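Ricin B lectin (Clostridium thermocellum, PDB 3VSF) acts as an exo-beta-1,3-galactanase, joining a family 43 glycoside hydrolase domain, which probably trims galactose from beta-1,3-galactan ends, to a beta-trefoil carbohydrate-binding module. Local coordinates at residues G297-S302 with A348-I353; D68-Y73 with K92-W97; V403-G408 with N444-F449. All blocks are in the same frame, centred on the assembly; numbering follows the deposited sequence.

Interaction 1: residues G297-S302 with A348-I353; sequences GSSGTS and ASSGII
Gly297 and Gly351 bring two turns into direct backbone contact, with their CA atoms 3.7 Å apart. Segment 297-302 rounds the tip between strands 288-296 and 301-309, a tight turn held by Gly297 N bonding to Gly300 O. Its peptide nitrogens face the carbonyls of the facing turn. Ser298 N bonds to Ser349 O at 3.0 Å, in the carbonyl plane and on a lone pair. Ser299 N reaches Ser350 O at 2.8 Å, tilted slightly from the plane, and Gly300 N adds a weak bond to this same oxygen, so two donors converge on it.

Farther along, Ser302 OG donates to Gly351 O at 2.8 Å, coming from above the carbonyl plane, 39° out of it. A chi1 of -61° sets this hydroxyl beside its own backbone N, pointing toward Gly351, while Ser302 CB rests against Ile353 CG1 at 3.7 Å. Here the packing is close, and Ile353 also leans on Val295 and on Val344 and Ile346 of strand 343-347.

The other flank is looser and faces solvent. Ser298 and Ser299 are exposed; Ser299 OG lies alongside Ser350 CB and meets the tip of Ile352, CD1, at 3.6 Å without bonding. The hydroxyl of Ser350 turns instead to Asp347 OD2. Gly351, at positive phi, and Ile352 both face Asp347. This is a G1 beta bulge, and with it the hairpin of strands 343-347 and 352-355 docks on the hairpin tip of the fifth blade in the five-bladed propeller typical of family 43.

Interaction 2: residues D68-Y73 with K92-W97; sequences DYYYWY and KDLVNW
Trp72 and Trp97 make the aromatic part of the contact, a T-shaped pair in which the edge of Trp72 points at the face of Trp97, with planes at 67°. Trp72 CE3 stands over the Trp97 ring, and chi1 of -179°, anti to the backbone N, directs the indole to it. Tyr70 O approaches the edge of Trp97 near its plane.

CH-pi contacts supply most of the rest. Trp72 CB sits over the six-membered ring of Trp97, 4.1 Å from its centroid. Leu94 CD1 lies over the centre of the Tyr70 ring, while Leu94 CD2 touches Tyr70 CG at 3.6 Å. On the outer side the extended Lys92 chain runs across Tyr69 and lays CE over its face, 3.7 Å from the centroid.

Charge plays a lesser part: Lys92 NZ stays 5.0 Å from Asp68 OD2, too far for a salt bridge. Within the loop, Asp93 OD1 accepts from Asn96 N at 2.9 Å, an Asx motif that ties the turn together.

The loop 92-97 joins strands 83-91 and 98-105 of the first propeller blade and folds back over strand 69-77; Met63 of strand 61-66 packs against Tyr70, Trp72, Leu94 and Trp97, and Val295 of strand 288-296 against Tyr70 and Leu94.

Interaction 3: residues V403-G408 with N444-F449; sequences VDVGGG and NQHWKF
Next to the galactose site of the lectin module, which includes Asn444 and carries no sugar in this model, the turn 403-408 lays Val405 on the ring of His446. Methyl CG2 of Val405 sits over the centre of one face, 3.8 Å from the ring centroid and only 3° off the ring normal, so that all five ring atoms are nearly equally distant from it. With chi1 at -62°, CG2 lies between the backbone N and the carbonyl carbon of Val405, while CG1 stands beside the N. The ring is also held at its polar side, where ND1 is hydrogen-bonded to Arg462 NH1.

Gln445, His446 and Trp447 form the Q-x-W signature of the ricin-type beta-trefoil, with His446 as its middle residue. Gln445 NE2 bonds to Asp422 OD2, which probably positions this galactose-site carboxylate. Trp447 NE1 bonds to Leu421 O. The indole packs on Ile412 and Ile459, from the strands flanking 447-453.

The far end of the contact is slight: Gly408 O approaches Lys448 CG at 3.5 Å, and the lysine chain, bent at chi3 (68°), carries its amine away. The turn is shaped from within by Asp404, whose OD2 accepts from Gly406 N at 2.9 Å in an Asx turn with a nearly straight bond. Strand 409-414, which follows, runs between strands 400-404 and 447-453, and its Tyr409 touches both His446 and Lys448.

Interactions 1 and 2 are neighbours in the hydrolase half, their centres about 14 Å apart. They meet through Ala348, whose CB packs 3.5 Å from Lys92 O and 3.8 Å from Leu94 CD1. Val295 joins them further, touching Ile353 of the one and Tyr70 and Leu94 of the other, where the first and last propeller blades adjoin. Interaction 3 stands apart in the lectin module: its centre is about 31 Å from that of interaction 1 and 34 Å from that of interaction 2, with nearest atoms about 14 and 18 Å away. It alone includes a galactose-site residue, Asn444; the Trp447 side chain is about 6 Å from that of Asp422 of the same site.

Interaction 1: residues G297-S302 with A348-I353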
ATOM      1  N   GLY A 297      -0.145 -13.337  12.976  1.00 89.09           N
ATOM      2  CA  GLY A 297      -0.915 -13.433  14.203  1.00 89.62           C
ATOM      3  C   GLY A 297      -1.541 -14.801  14.400  1.00 92.55           C
ATOM      4  O   GLY A 297      -1.130 -15.779  13.775  1.00 92.18           O
ATOM      5  N   SER A 298      -2.541 -14.867  15.274  1.00 91.19           N
ATOM      6  CA  SER A 298      -3.207 -16.127  15.589  1.00 92.33           C
ATOM      7  C   SER A 298      -4.096 -16.611  14.446  1.00 93.70           C
ATOM      8  O   SER A 298      -4.167 -17.808  14.168  1.00 91.28           O
ATOM      9  CB  SER A 298      -4.029 -15.989  16.874  1.00 89.92           C
ATOM     10  OG  SER A 298      -4.993 -14.957  16.755  1.00 89.54           O
ATOM     11  N   SER A 299      -4.771 -15.675  13.787  1.00 93.30           N
ATOM     12  CA  SER A 299      -5.666 -16.009  12.684  1.00 92.52           C
ATOM     13  C   SER A 299      -4.884 -16.409  11.435  1.00 94.27           C
ATOM     14  O   SER A 299      -5.202 -17.403  10.783  1.00 95.14           O
ATOM     15  CB  SER A 299      -6.590 -14.831  12.370  1.00 92.60           C
ATOM     16  OG  SER A 299      -7.313 -14.431  13.520  1.00 95.88           O
ATOM     17  N   GLY A 300      -3.860 -15.627  11.109  1.00 92.77           N
ATOM     18  CA  GLY A 300      -3.035 -15.893   9.945  1.00 90.07           C
ATOM     19  C   GLY A 300      -2.021 -14.795   9.700  1.00 88.70           C
ATOM     20  O   GLY A 300      -1.503 -14.196  10.643  1.00 90.79           O
ATOM     21  N   THR A 301      -1.738 -14.526   8.431  1.00 86.86           N
ATOM     22  CA  THR A 301      -0.771 -13.496   8.068  1.00 83.18           C
ATOM     23  C   THR A 301      -1.374 -12.459   7.124  1.00 80.56           C
ATOM     24  O   THR A 301      -1.944 -12.803   6.089  1.00 80.63           O
ATOM     25  CB  THR A 301       0.484 -14.106   7.413  1.00 84.01           C
ATOM     26  OG1 THR A 301       1.148 -14.962   8.352  1.00 86.64           O
ATOM     27  CG2 THR A 301       1.441 -13.011   6.971  1.00 81.63           C
ATOM     28  N   SER A 302      -1.245 -11.188   7.493  1.00 80.58           N
ATOM     29  CA  SER A 302      -1.707 -10.089   6.653  1.00 78.81           C
ATOM     30  C   SER A 302      -0.549  -9.153   6.322  1.00 75.16           C
ATOM     31  O   SER A 302       0.124  -8.647   7.217  1.00 77.23           O
ATOM     32  CB  SER A 302      -2.828  -9.312   7.345  1.00 75.44           C
ATOM     33  OG  SER A 302      -3.946 -10.142   7.598  1.00 81.40           O
ATOM     34  N   ALA A 348      -2.810  -6.592  15.356  1.00 85.51           N
ATOM     35  CA  ALA A 348      -1.538  -7.288  15.191  1.00 85.91           C
ATOM     36  C   ALA A 348      -1.525  -8.657  15.864  1.00 88.94           C
ATOM     37  O   ALA A 348      -0.880  -9.589  15.382  1.00 88.38           O
ATOM     38  CB  ALA A 348      -0.394  -6.428  15.711  1.00 86.33           C
ATOM     39  N   SER A 349      -2.241  -8.773  16.978  1.00 88.93           N
ATOM     40  CA  SER A 349      -2.305 -10.025  17.721  1.00 88.17           C
ATOM     41  C   SER A 349      -2.886 -11.157  16.875  1.00 89.32           C
ATOM     42  O   SER A 349      -2.319 -12.247  16.811  1.00 89.88           O
ATOM     43  CB  SER A 349      -3.128  -9.845  18.998  1.00 91.86           C
ATOM     44  OG  SER A 349      -4.435  -9.382  18.703  1.00 93.63           O
ATOM     45  N   SER A 350      -4.014 -10.891  16.227  1.00 90.07           N
ATOM     46  CA  SER A 350      -4.680 -11.901  15.411  1.00 92.03           C
ATOM     47  C   SER A 350      -4.065 -11.998  14.017  1.00 89.89           C
ATOM     48  O   SER A 350      -4.217 -13.007  13.331  1.00 90.78           O
ATOM     49  CB  SER A 350      -6.179 -11.607  15.309  1.00 91.03           C
ATOM     50  OG  SER A 350      -6.412 -10.349  14.702  1.00 91.85           O
ATOM     51  N   GLY A 351      -3.366 -10.945  13.606  1.00 89.05           N
ATOM     52  CA  GLY A 351      -2.778 -10.894  12.281  1.00 88.34           C
ATOM     53  C   GLY A 351      -3.816 -10.560  11.228  1.00 82.10           C
ATOM     54  O   GLY A 351      -3.882 -11.203  10.180  1.00 79.76           O
ATOM     55  N   ILE A 352      -4.631  -9.550  11.511  1.00 82.17           N
ATOM     56  CA  ILE A 352      -5.705  -9.153  10.609  1.00 82.70           C
ATOM     57  C   ILE A 352      -5.655  -7.666  10.281  1.00 82.56           C
ATOM     58  O   ILE A 352      -5.612  -6.823  11.176  1.00 85.46           O
ATOM     59  CB  ILE A 352      -7.090  -9.483  11.201  1.00 83.28           C
ATOM     60  CG1 ILE A 352      -7.247 -10.993  11.387  1.00 85.57           C
ATOM     61  CG2 ILE A 352      -8.194  -8.938  10.309  1.00 84.90           C
ATOM     62  CD1 ILE A 352      -8.580 -11.400  11.977  1.00 87.41           C
ATOM     63  N   ILE A 353      -5.661  -7.350   8.988  1.00 79.25           N
ATOM     64  CA  ILE A 353      -5.697  -5.965   8.536  1.00 78.84           C
ATOM     65  C   ILE A 353      -6.860  -5.760   7.572  1.00 74.92           C
ATOM     66  O   ILE A 353      -6.846  -6.269   6.451  1.00 73.94           O
ATOM     67  CB  ILE A 353      -4.383  -5.558   7.843  1.00 77.57           C
ATOM     68  CG1 ILE A 353      -3.179  -5.940   8.706  1.00 77.15           C
ATOM     69  CG2 ILE A 353      -4.380  -4.067   7.541  1.00 72.35           C
ATOM     70  CD1 ILE A 353      -1.843  -5.627   8.066  1.00 74.72           C
TER

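Interaction 2: residues D68-Y73 with K92-W97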
ATOM      1  N   ASP A  68       9.023  -9.180  20.467  1.00 89.34           N
ATOM      2  CA  ASP A  68       7.629  -8.866  20.757  1.00 91.10           C
ATOM      3  C   ASP A  68       7.233  -7.497  20.216  1.00 91.42           C
ATOM      4  O   ASP A  68       6.124  -7.025  20.462  1.00 91.11           O
ATOM      5  CB  ASP A  68       7.376  -8.915  22.266  1.00 92.42           C
ATOM      6  CG  ASP A  68       7.815 -10.226  22.890  1.00 94.74           C
ATOM      7  OD1 ASP A  68       7.805 -11.256  22.184  1.00 94.90           O
ATOM      8  OD2 ASP A  68       8.170 -10.225  24.088  1.00 93.90           O
ATOM      9  N   TYR A  69       8.137  -6.862  19.476  1.00 89.42           N
ATOM     10  CA  TYR A  69       7.903  -5.501  19.006  1.00 87.62           C
ATOM     11  C   TYR A  69       8.075  -5.330  17.500  1.00 84.98           C
ATOM     12  O   TYR A  69       8.886  -6.007  16.869  1.00 85.52           O
ATOM     13  CB  TYR A  69       8.826  -4.522  19.737  1.00 87.34           C
ATOM     14  CG  TYR A  69       8.587  -4.438  21.226  1.00 91.55           C
ATOM     15  CD1 TYR A  69       7.660  -3.547  21.750  1.00 91.59           C
ATOM     16  CD2 TYR A  69       9.294  -5.244  22.109  1.00 92.67           C
ATOM     17  CE1 TYR A  69       7.440  -3.463  23.111  1.00 94.78           C
ATOM     18  CE2 TYR A  69       9.080  -5.167  23.473  1.00 93.51           C
ATOM     19  CZ  TYR A  69       8.152  -4.275  23.969  1.00 95.83           C
ATOM     20  OH  TYR A  69       7.935  -4.195  25.325  1.00 95.05           O
ATOM     21  N   TYR A  70       7.295  -4.415  16.935  1.00 82.80           N
ATOM     22  CA  TYR A  70       7.480  -3.980  15.558  1.00 80.82           C
ATOM     23  C   TYR A  70       8.215  -2.646  15.571  1.00 79.04           C
ATOM     24  O   TYR A  70       7.759  -1.686  16.192  1.00 78.92           O
ATOM     25  CB  TYR A  70       6.132  -3.823  14.850  1.00 81.70           C
ATOM     26  CG  TYR A  70       5.434  -5.129  14.540  1.00 80.70           C
ATOM     27  CD1 TYR A  70       5.658  -5.789  13.340  1.00 79.64           C
ATOM     28  CD2 TYR A  70       4.546  -5.695  15.443  1.00 80.93           C
ATOM     29  CE1 TYR A  70       5.021  -6.982  13.050  1.00 80.53           C
ATOM     30  CE2 TYR A  70       3.904  -6.889  15.164  1.00 82.55           C
ATOM     31  CZ  TYR A  70       4.145  -7.527  13.965  1.00 82.95           C
ATOM     32  OH  TYR A  70       3.509  -8.715  13.681  1.00 83.06           O
ATOM     33  N   TYR A  71       9.355  -2.589  14.893  1.00 77.44           N
ATOM     34  CA  TYR A  71      10.165  -1.377  14.874  1.00 77.00           C
ATOM     35  C   TYR A  71      10.014  -0.608  13.566  1.00 74.72           C
ATOM     36  O   TYR A  71      10.169  -1.167  12.481  1.00 72.26           O
ATOM     37  CB  TYR A  71      11.635  -1.706  15.138  1.00 77.44           C
ATOM     38  CG  TYR A  71      11.895  -2.233  16.533  1.00 81.47           C
ATOM     39  CD1 TYR A  71      11.905  -3.598  16.789  1.00 81.98           C
ATOM     40  CD2 TYR A  71      12.124  -1.366  17.593  1.00 83.34           C
ATOM     41  CE1 TYR A  71      12.138  -4.084  18.062  1.00 85.19           C
ATOM     42  CE2 TYR A  71      12.359  -1.843  18.869  1.00 84.00           C
ATOM     43  CZ  TYR A  71      12.365  -3.204  19.098  1.00 85.62           C
ATOM     44  OH  TYR A  71      12.598  -3.684  20.366  1.00 84.98           O
ATOM     45  N   TRP A  72       9.710   0.680  13.683  1.00 74.83           N
ATOM     46  CA  TRP A  72       9.509   1.537  12.522  1.00 75.91           C
ATOM     47  C   TRP A  72      10.641   2.553  12.397  1.00 74.93           C
ATOM     48  O   TRP A  72      10.774   3.456  13.223  1.00 74.92           O
ATOM     49  CB  TRP A  72       8.161   2.256  12.626  1.00 74.75           C
ATOM     50  CG  TRP A  72       7.846   3.151  11.463  1.00 72.21           C
ATOM     51  CD1 TRP A  72       8.548   3.266  10.299  1.00 75.32           C
ATOM     52  CD2 TRP A  72       6.745   4.063  11.358  1.00 71.73           C
ATOM     53  NE1 TRP A  72       7.953   4.190   9.475  1.00 75.23           N
ATOM     54  CE2 TRP A  72       6.843   4.694  10.102  1.00 73.54           C
ATOM     55  CE3 TRP A  72       5.686   4.405  12.203  1.00 74.38           C
ATOM     56  CZ2 TRP A  72       5.923   5.647   9.672  1.00 76.09           C
ATOM     57  CZ3 TRP A  72       4.773   5.351  11.774  1.00 74.64           C
ATOM     58  CH2 TRP A  72       4.898   5.961  10.521  1.00 74.99           C
ATOM     59  N   TYR A  73      11.456   2.398  11.359  1.00 72.60           N
ATOM     60  CA  TYR A  73      12.557   3.320  11.111  1.00 73.98           C
ATOM     61  C   TYR A  73      12.192   4.291   9.995  1.00 73.80           C
ATOM     62  O   TYR A  73      11.313   4.008   9.182  1.00 75.31           O
ATOM     63  CB  TYR A  73      13.825   2.552  10.741  1.00 75.12           C
ATOM     64  CG  TYR A  73      14.208   1.478  11.734  1.00 77.46           C
ATOM     65  CD1 TYR A  73      14.945   1.786  12.870  1.00 79.03           C
ATOM     66  CD2 TYR A  73      13.834   0.155  11.536  1.00 76.01           C
ATOM     67  CE1 TYR A  73      15.299   0.807  13.780  1.00 78.66           C
ATOM     68  CE2 TYR A  73      14.182  -0.829  12.440  1.00 77.36           C
ATOM     69  CZ  TYR A  73      14.915  -0.498  13.559  1.00 79.66           C
ATOM     70  OH  TYR A  73      15.264  -1.477  14.462  1.00 79.92           O
ATOM     71  N   LYS A  92       3.677  -2.698  19.700  1.00 83.02           N
ATOM     72  CA  LYS A  92       3.202  -4.075  19.654  1.00 84.73           C
ATOM     73  C   LYS A  92       1.878  -4.168  18.902  1.00 85.98           C
ATOM     74  O   LYS A  92       1.577  -5.184  18.274  1.00 82.97           O
ATOM     75  CB  LYS A  92       3.026  -4.635  21.066  1.00 85.16           C
ATOM     76  CG  LYS A  92       4.321  -4.899  21.813  1.00 89.76           C
ATOM     77  CD  LYS A  92       4.040  -5.506  23.180  1.00 90.93           C
ATOM     78  CE  LYS A  92       5.322  -5.937  23.872  1.00 92.18           C
ATOM     79  NZ  LYS A  92       5.065  -6.490  25.230  1.00 87.18           N
ATOM     80  N   ASP A  93       1.089  -3.100  18.974  1.00 85.00           N
ATOM     81  CA  ASP A  93      -0.242  -3.083  18.379  1.00 80.48           C
ATOM     82  C   ASP A  93      -0.226  -2.512  16.962  1.00 79.98           C
ATOM     83  O   ASP A  93      -1.211  -2.621  16.231  1.00 80.92           O
ATOM     84  CB  ASP A  93      -1.205  -2.280  19.255  1.00 81.58           C
ATOM     85  CG  ASP A  93      -0.953  -0.788  19.181  1.00 81.58           C
ATOM     86  OD1 ASP A  93      -1.762  -0.081  18.546  1.00 82.77           O
ATOM     87  OD2 ASP A  93       0.055  -0.321  19.751  1.00 85.16           O
ATOM     88  N   LEU A  94       0.893  -1.898  16.589  1.00 79.53           N
ATOM     89  CA  LEU A  94       1.075  -1.341  15.247  1.00 76.48           C
ATOM     90  C   LEU A  94       0.287  -0.055  14.999  1.00 76.80           C
ATOM     91  O   LEU A  94       0.248   0.445  13.875  1.00 77.04           O
ATOM     92  CB  LEU A  94       0.746  -2.381  14.171  1.00 75.52           C
ATOM     93  CG  LEU A  94       1.834  -3.410  13.860  1.00 77.76           C
ATOM     94  CD1 LEU A  94       1.309  -4.488  12.924  1.00 77.59           C
ATOM     95  CD2 LEU A  94       3.054  -2.724  13.261  1.00 77.55           C
ATOM     96  N   VAL A  95      -0.335   0.480  16.045  1.00 76.75           N
ATOM     97  CA  VAL A  95      -1.084   1.728  15.925  1.00 77.00           C
ATOM     98  C   VAL A  95      -0.553   2.789  16.886  1.00 78.45           C
ATOM     99  O   VAL A  95      -0.424   3.958  16.522  1.00 79.71           O
ATOM    100  CB  VAL A  95      -2.594   1.516  16.162  1.00 80.28           C
ATOM    101  CG1 VAL A  95      -3.334   2.846  16.120  1.00 78.67           C
ATOM    102  CG2 VAL A  95      -3.161   0.551  15.132  1.00 79.55           C
ATOM    103  N   ASN A  96      -0.247   2.375  18.112  1.00 79.68           N
ATOM    104  CA  ASN A  96       0.338   3.274  19.103  1.00 83.21           C
ATOM    105  C   ASN A  96       1.857   3.157  19.130  1.00 82.61           C
ATOM    106  O   ASN A  96       2.404   2.141  19.559  1.00 81.96           O
ATOM    107  CB  ASN A  96      -0.235   2.999  20.493  1.00 82.56           C
ATOM    108  CG  ASN A  96      -1.730   3.234  20.564  1.00 81.84           C
ATOM    109  OD1 ASN A  96      -2.186   4.368  20.714  1.00 80.45           O
ATOM    110  ND2 ASN A  96      -2.504   2.160  20.459  1.00 78.62           N
ATOM    111  N   TRP A  97       2.537   4.206  18.679  1.00 81.69           N
ATOM    112  CA  TRP A  97       3.986   4.166  18.525  1.00 83.55           C
ATOM    113  C   TRP A  97       4.728   4.947  19.604  1.00 86.15           C
ATOM    114  O   TRP A  97       4.314   6.036  19.998  1.00 85.96           O
ATOM    115  CB  TRP A  97       4.384   4.664  17.135  1.00 81.43           C
ATOM    116  CG  TRP A  97       3.908   3.760  16.049  1.00 80.78           C
ATOM    117  CD1 TRP A  97       2.774   3.897  15.303  1.00 78.77           C
ATOM    118  CD2 TRP A  97       4.543   2.560  15.599  1.00 80.64           C
ATOM    119  NE1 TRP A  97       2.669   2.859  14.409  1.00 80.14           N
ATOM    120  CE2 TRP A  97       3.744   2.025  14.570  1.00 79.80           C
ATOM    121  CE3 TRP A  97       5.715   1.889  15.961  1.00 81.44           C
ATOM    122  CZ2 TRP A  97       4.078   0.850  13.902  1.00 78.96           C
ATOM    123  CZ3 TRP A  97       6.044   0.724  15.298  1.00 81.41           C
ATOM    124  CH2 TRP A  97       5.228   0.215  14.281  1.00 81.11           C
TER

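Interaction 3: residues V403-G408 with N444-F449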
ATOM      1  N   VAL A 403     -20.816   3.618   3.867  1.00 65.09           N
ATOM      2  CA  VAL A 403     -19.722   4.453   4.348  1.00 65.77           C
ATOM      3  C   VAL A 403     -19.707   5.824   3.677  1.00 68.45           C
ATOM      4  O   VAL A 403     -19.410   5.938   2.489  1.00 67.65           O
ATOM      5  CB  VAL A 403     -18.360   3.773   4.117  1.00 66.74           C
ATOM      6  CG1 VAL A 403     -17.234   4.650   4.646  1.00 70.29           C
ATOM      7  CG2 VAL A 403     -18.331   2.403   4.775  1.00 68.08           C
ATOM      8  N   ASP A 404     -20.024   6.860   4.448  1.00 70.84           N
ATOM      9  CA  ASP A 404     -20.024   8.228   3.940  1.00 71.93           C
ATOM     10  C   ASP A 404     -18.631   8.609   3.439  1.00 70.90           C
ATOM     11  O   ASP A 404     -17.629   8.302   4.083  1.00 72.63           O
ATOM     12  CB  ASP A 404     -20.485   9.197   5.033  1.00 70.98           C
ATOM     13  CG  ASP A 404     -20.871  10.558   4.485  1.00 78.12           C
ATOM     14  OD1 ASP A 404     -21.974  11.041   4.822  1.00 81.37           O
ATOM     15  OD2 ASP A 404     -20.075  11.147   3.725  1.00 78.36           O
ATOM     16  N   VAL A 405     -18.573   9.274   2.289  1.00 68.40           N
ATOM     17  CA  VAL A 405     -17.295   9.610   1.668  1.00 69.71           C
ATOM     18  C   VAL A 405     -17.226  11.064   1.206  1.00 72.68           C
ATOM     19  O   VAL A 405     -16.463  11.399   0.300  1.00 72.73           O
ATOM     20  CB  VAL A 405     -17.002   8.697   0.463  1.00 65.32           C
ATOM     21  CG1 VAL A 405     -16.893   7.249   0.910  1.00 65.50           C
ATOM     22  CG2 VAL A 405     -18.082   8.855  -0.597  1.00 64.79           C
ATOM     23  N   GLY A 406     -18.020  11.925   1.833  1.00 70.40           N
ATOM     24  CA  GLY A 406     -18.045  13.329   1.468  1.00 71.26           C
ATOM     25  C   GLY A 406     -19.137  13.624   0.462  1.00 72.54           C
ATOM     26  O   GLY A 406     -19.534  12.750  -0.309  1.00 75.54           O
ATOM     27  N   GLY A 407     -19.624  14.860   0.463  1.00 72.19           N
ATOM     28  CA  GLY A 407     -20.746  15.227  -0.379  1.00 72.89           C
ATOM     29  C   GLY A 407     -21.972  14.429   0.019  1.00 77.71           C
ATOM     30  O   GLY A 407     -22.095  14.000   1.167  1.00 80.99           O
ATOM     31  N   GLY A 408     -22.881  14.224  -0.928  1.00 75.54           N
ATOM     32  CA  GLY A 408     -24.072  13.440  -0.666  1.00 77.87           C
ATOM     33  C   GLY A 408     -23.889  11.986  -1.057  1.00 76.24           C
ATOM     34  O   GLY A 408     -24.846  11.211  -1.067  1.00 77.97           O
ATOM     35  N   ASN A 444     -16.814   5.768  -9.566  1.00 56.45           N
ATOM     36  CA  ASN A 444     -17.726   4.700  -9.947  1.00 53.80           C
ATOM     37  C   ASN A 444     -18.048   3.784  -8.770  1.00 53.76           C
ATOM     38  O   ASN A 444     -18.649   2.725  -8.942  1.00 56.71           O
ATOM     39  CB  ASN A 444     -17.158   3.891 -11.115  1.00 55.88           C
ATOM     40  CG  ASN A 444     -15.845   3.214 -10.772  1.00 57.59           C
ATOM     41  OD1 ASN A 444     -15.065   3.717  -9.964  1.00 58.01           O
ATOM     42  ND2 ASN A 444     -15.595   2.066 -11.389  1.00 58.47           N
ATOM     43  N   GLN A 445     -17.637   4.202  -7.576  1.00 52.60           N
ATOM     44  CA  GLN A 445     -17.928   3.461  -6.355  1.00 50.71           C
ATOM     45  C   GLN A 445     -18.642   4.355  -5.347  1.00 54.04           C
ATOM     46  O   GLN A 445     -18.911   3.944  -4.218  1.00 56.91           O
ATOM     47  CB  GLN A 445     -16.644   2.892  -5.746  1.00 50.56           C
ATOM     48  CG  GLN A 445     -15.914   1.914  -6.651  1.00 52.41           C
ATOM     49  CD  GLN A 445     -14.737   1.246  -5.967  1.00 53.09           C
ATOM     50  OE1 GLN A 445     -14.372   1.601  -4.846  1.00 56.87           O
ATOM     51  NE2 GLN A 445     -14.139   0.268  -6.639  1.00 51.33           N
ATOM     52  N   HIS A 446     -18.942   5.580  -5.767  1.00 51.46           N
ATOM     53  CA  HIS A 446     -19.674   6.523  -4.929  1.00 57.21           C
ATOM     54  C   HIS A 446     -21.130   6.618  -5.370  1.00 60.04           C
ATOM     55  O   HIS A 446     -21.419   6.784  -6.556  1.00 59.74           O
ATOM     56  CB  HIS A 446     -19.016   7.903  -4.971  1.00 59.91           C
ATOM     57  CG  HIS A 446     -17.643   7.935  -4.377  1.00 61.42           C
ATOM     58  ND1 HIS A 446     -16.866   9.073  -4.359  1.00 61.69           N
ATOM     59  CD2 HIS A 446     -16.908   6.969  -3.778  1.00 58.19           C
ATOM     60  CE1 HIS A 446     -15.711   8.807  -3.775  1.00 62.04           C
ATOM     61  NE2 HIS A 446     -15.711   7.537  -3.413  1.00 57.83           N
ATOM     62  N   TRP A 447     -22.045   6.515  -4.412  1.00 61.34           N
ATOM     63  CA  TRP A 447     -23.472   6.495  -4.716  1.00 61.29           C
ATOM     64  C   TRP A 447     -24.250   7.517  -3.900  1.00 64.09           C
ATOM     65  O   TRP A 447     -24.057   7.635  -2.690  1.00 65.74           O
ATOM     66  CB  TRP A 447     -24.040   5.097  -4.467  1.00 57.37           C
ATOM     67  CG  TRP A 447     -23.354   4.028  -5.254  1.00 55.56           C
ATOM     68  CD1 TRP A 447     -22.308   3.254  -4.846  1.00 53.17           C
ATOM     69  CD2 TRP A 447     -23.662   3.616  -6.589  1.00 55.32           C
ATOM     70  NE1 TRP A 447     -21.946   2.383  -5.845  1.00 53.28           N
ATOM     71  CE2 TRP A 447     -22.763   2.586  -6.927  1.00 56.15           C
ATOM     72  CE3 TRP A 447     -24.612   4.018  -7.534  1.00 53.96           C
ATOM     73  CZ2 TRP A 447     -22.785   1.952  -8.168  1.00 56.42           C
ATOM     74  CZ3 TRP A 447     -24.632   3.389  -8.764  1.00 51.88           C
ATOM     75  CH2 TRP A 447     -23.726   2.367  -9.069  1.00 52.29           C
ATOM     76  N   LYS A 448     -25.135   8.252  -4.567  1.00 63.84           N
ATOM     77  CA  LYS A 448     -25.993   9.212  -3.883  1.00 65.27           C
ATOM     78  C   LYS A 448     -27.427   8.701  -3.789  1.00 66.21           C
ATOM     79  O   LYS A 448     -27.999   8.237  -4.777  1.00 64.90           O
ATOM     80  CB  LYS A 448     -25.970  10.570  -4.589  1.00 67.47           C
ATOM     81  CG  LYS A 448     -26.813  11.630  -3.895  1.00 69.45           C
ATOM     82  CD  LYS A 448     -26.653  12.997  -4.540  1.00 74.67           C
ATOM     83  CE  LYS A 448     -27.256  13.033  -5.934  1.00 75.46           C
ATOM     84  NZ  LYS A 448     -27.165  14.394  -6.535  1.00 77.59           N
ATOM     85  N   PHE A 449     -28.002   8.789  -2.594  1.00 68.46           N
ATOM     86  CA  PHE A 449     -29.377   8.364  -2.372  1.00 63.11           C
ATOM     87  C   PHE A 449     -30.339   9.541  -2.478  1.00 65.16           C
ATOM     88  O   PHE A 449     -30.180  10.550  -1.790  1.00 67.57           O
ATOM     89  CB  PHE A 449     -29.517   7.695  -1.004  1.00 59.73           C
ATOM     90  CG  PHE A 449     -28.850   6.353  -0.914  1.00 61.63           C
ATOM     91  CD1 PHE A 449     -29.598   5.189  -0.966  1.00 62.95           C
ATOM     92  CD2 PHE A 449     -27.475   6.255  -0.786  1.00 59.56           C
ATOM     93  CE1 PHE A 449     -28.986   3.952  -0.885  1.00 64.78           C
ATOM     94  CE2 PHE A 449     -26.859   5.020  -0.706  1.00 59.64           C
ATOM     95  CZ  PHE A 449     -27.615   3.868  -0.756  1.00 60.52           C
TER